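Putative enoyl-CoA hydratase/isomerase (Acinetobacter baumannii, PDB 3FDU) probably acts on enoyl-CoA thioesters as a hydratase or isomerase of the crotonase family. Local coordinates at residues 143-149 / 224-228. The protein carries 4 engineered substitutions. Numbering follows the deposited sequence.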
loop_
_atom_site.group_PDB
_atom_site.type_symbol
_atom_site.label_atom_id
_atom_site.label_comp_id
_atom_site.label_asym_id
_atom_site.label_seq_id
_atom_site.Cartn_x
_atom_site.Cartn_y
_atom_site.Cartn_z
ATOM N N PRO A 143 -13.033 -5.522 12.957
ATOM C CA PRO A 143 -12.519 -4.181 12.557
ATOM C C PRO A 143 -13.574 -3.061 12.595
ATOM O O PRO A 143 -14.787 -3.348 12.449
ATOM C CB PRO A 143 -12.100 -4.414 11.090
ATOM C CG PRO A 143 -11.617 -5.910 11.118
ATOM C CD PRO A 143 -12.676 -6.583 11.992
ATOM N N GLU A 144 -13.148 -1.797 12.784
ATOM C CA GLU A 144 -14.039 -0.661 12.473
ATOM C C GLU A 144 -13.301 0.468 11.759
ATOM O O GLU A 144 -12.093 0.386 11.553
ATOM C CB GLU A 144 -14.814 -0.125 13.705
ATOM C CG GLU A 144 -14.043 -0.090 15.022
ATOM C CD GLU A 144 -14.436 1.107 15.916
ATOM O OE1 GLU A 144 -15.556 1.083 16.493
ATOM O OE2 GLU A 144 -13.603 2.031 16.101
ATOM N N GLY A 145 -14.028 1.500 11.357
ATOM C CA GLY A 145 -13.436 2.620 10.620
ATOM C C GLY A 145 -12.951 2.307 9.213
ATOM O O GLY A 145 -12.208 3.082 8.611
ATOM N N GLY A 146 -13.347 1.160 8.672
ATOM C CA GLY A 146 -12.954 0.807 7.327
ATOM C C GLY A 146 -11.563 0.227 7.287
ATOM O O GLY A 146 -11.004 0.058 6.212
ATOM N N ALA A 147 -11.010 -0.095 8.460
ATOM C CA ALA A 147 -9.626 -0.509 8.572
ATOM C C ALA A 147 -9.351 -1.825 7.862
ATOM O O ALA A 147 -8.228 -2.045 7.374
ATOM C CB ALA A 147 -9.217 -0.619 10.074
ATOM N N SER A 148 -10.354 -2.707 7.787
ATOM C CA SER A 148 -10.152 -3.941 7.014
ATOM C C SER A 148 -9.730 -3.649 5.581
ATOM O O SER A 148 -9.080 -4.483 4.964
ATOM C CB SER A 148 -11.391 -4.860 7.007
ATOM O OG SER A 148 -12.510 -4.162 6.469
ATOM N N GLN A 149 -10.073 -2.481 5.053
ATOM C CA GLN A 149 -9.625 -2.104 3.718
ATOM C C GLN A 149 -8.612 -0.959 3.711
ATOM O O GLN A 149 -7.596 -1.067 3.029
ATOM C CB GLN A 149 -10.830 -1.780 2.765
ATOM C CG GLN A 149 -11.649 -3.029 2.436
ATOM C CD GLN A 149 -12.813 -2.732 1.465
ATOM O OE1 GLN A 149 -12.739 -1.808 0.678
ATOM N NE2 GLN A 149 -13.877 -3.519 1.552
ATOM N N CYS A 224 -17.920 0.377 3.248
ATOM C CA CYS A 224 -17.048 -0.512 4.032
ATOM C C CYS A 224 -17.244 -0.260 5.533
ATOM O O CYS A 224 -17.433 -1.205 6.307
ATOM C CB CYS A 224 -15.582 -0.321 3.640
ATOM S SG CYS A 224 -14.423 -1.368 4.606
ATOM N N ILE A 225 -17.227 1.008 5.951
ATOM C CA ILE A 225 -17.519 1.334 7.355
ATOM C C ILE A 225 -18.845 0.697 7.858
ATOM O O ILE A 225 -18.896 0.104 8.935
ATOM C CB ILE A 225 -17.489 2.865 7.569
ATOM C CG1 ILE A 225 -16.022 3.325 7.393
ATOM C CG2 ILE A 225 -18.051 3.294 9.021
ATOM C CD1 ILE A 225 -15.839 4.871 7.251
ATOM N N ASP A 226 -19.882 0.787 7.027
ATOM C CA ASP A 226 -21.246 0.311 7.396
ATOM C C ASP A 226 -21.300 -1.206 7.473
ATOM O O ASP A 226 -21.926 -1.759 8.353
ATOM C CB ASP A 226 -22.307 0.853 6.427
ATOM C CG ASP A 226 -22.653 2.354 6.685
ATOM O OD1 ASP A 226 -22.423 2.924 7.779
ATOM O OD2 ASP A 226 -23.200 2.991 5.778
ATOM N N HIS A 227 -20.618 -1.880 6.567
ATOM C CA HIS A 227 -20.708 -3.330 6.544
ATOM C C HIS A 227 -19.832 -3.888 7.693
ATOM O O HIS A 227 -20.166 -4.884 8.336
ATOM C CB HIS A 227 -20.247 -3.880 5.189
ATOM C CG HIS A 227 -20.002 -5.351 5.211
ATOM N ND1 HIS A 227 -20.975 -6.257 5.601
ATOM C CD2 HIS A 227 -18.880 -6.076 4.970
ATOM C CE1 HIS A 227 -20.477 -7.478 5.560
ATOM N NE2 HIS A 227 -19.207 -7.398 5.180
ATOM N N GLU A 228 -18.705 -3.235 7.948
ATOM C CA GLU A 228 -17.927 -3.568 9.158
ATOM C C GLU A 228 -18.789 -3.406 10.409
ATOM O O GLU A 228 -18.738 -4.252 11.327
ATOM C CB GLU A 228 -16.712 -2.656 9.300
ATOM C CG GLU A 228 -15.528 -3.075 8.425
ATOM C CD GLU A 228 -14.270 -2.213 8.702
ATOM O OE1 GLU A 228 -14.398 -1.229 9.477
ATOM O OE2 GLU A 228 -13.180 -2.531 8.144
HETATM O O HOH W 1 -16.118 -5.491 11.790
HETATM O O HOH W 2 -16.547 0.438 10.466
#
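Glu228, reaching out from helix 218-236, drives its carboxylate into the start of helix 147-155, just where the type I' turn from Glu144 to Ala147 leads into the helix of this crotonase-fold subunit. With CG beside the backbone N, anti to the carbonyl carbon (chi1 -80°), and the rest of the chain extended, the carboxylate reaches the turn, where each oxygen meets a backbone N-H. Glu228 OE1 takes the N-H of Gly146 N, the N-cap residue, at 2.7 Å; that donor sits above the carboxylate plane, 41° out of it. Glu228 OE2 accepts from Ser148 N at 2.9 Å, nearly along its own C-O bond. Ser148 OG is modelled only 2.4 Å from Glu228 OE2, too short for the exact distance to be trusted. A carboxylate at this helix start would be favoured by the helix dipole. Pro143 lays its CB against Glu228 OE2 at 3.7 Å.

One turn back on helix 218-236, Cys224 SG lies 3.8 Å from Gly146 CA, while the extended side chain of Gln149 passes alongside the sulfur. Ile225 brings CG1 to 3.7 Å from Gly146 N; both glycines of the turn have positive phi. Ser148 and Gln149 also pack on Leu213 and His216 of a second subunit. A water takes a weak bond from Gly145 N and donates to both Ile225 O and, at 2.9 Å, Glu228 OE1.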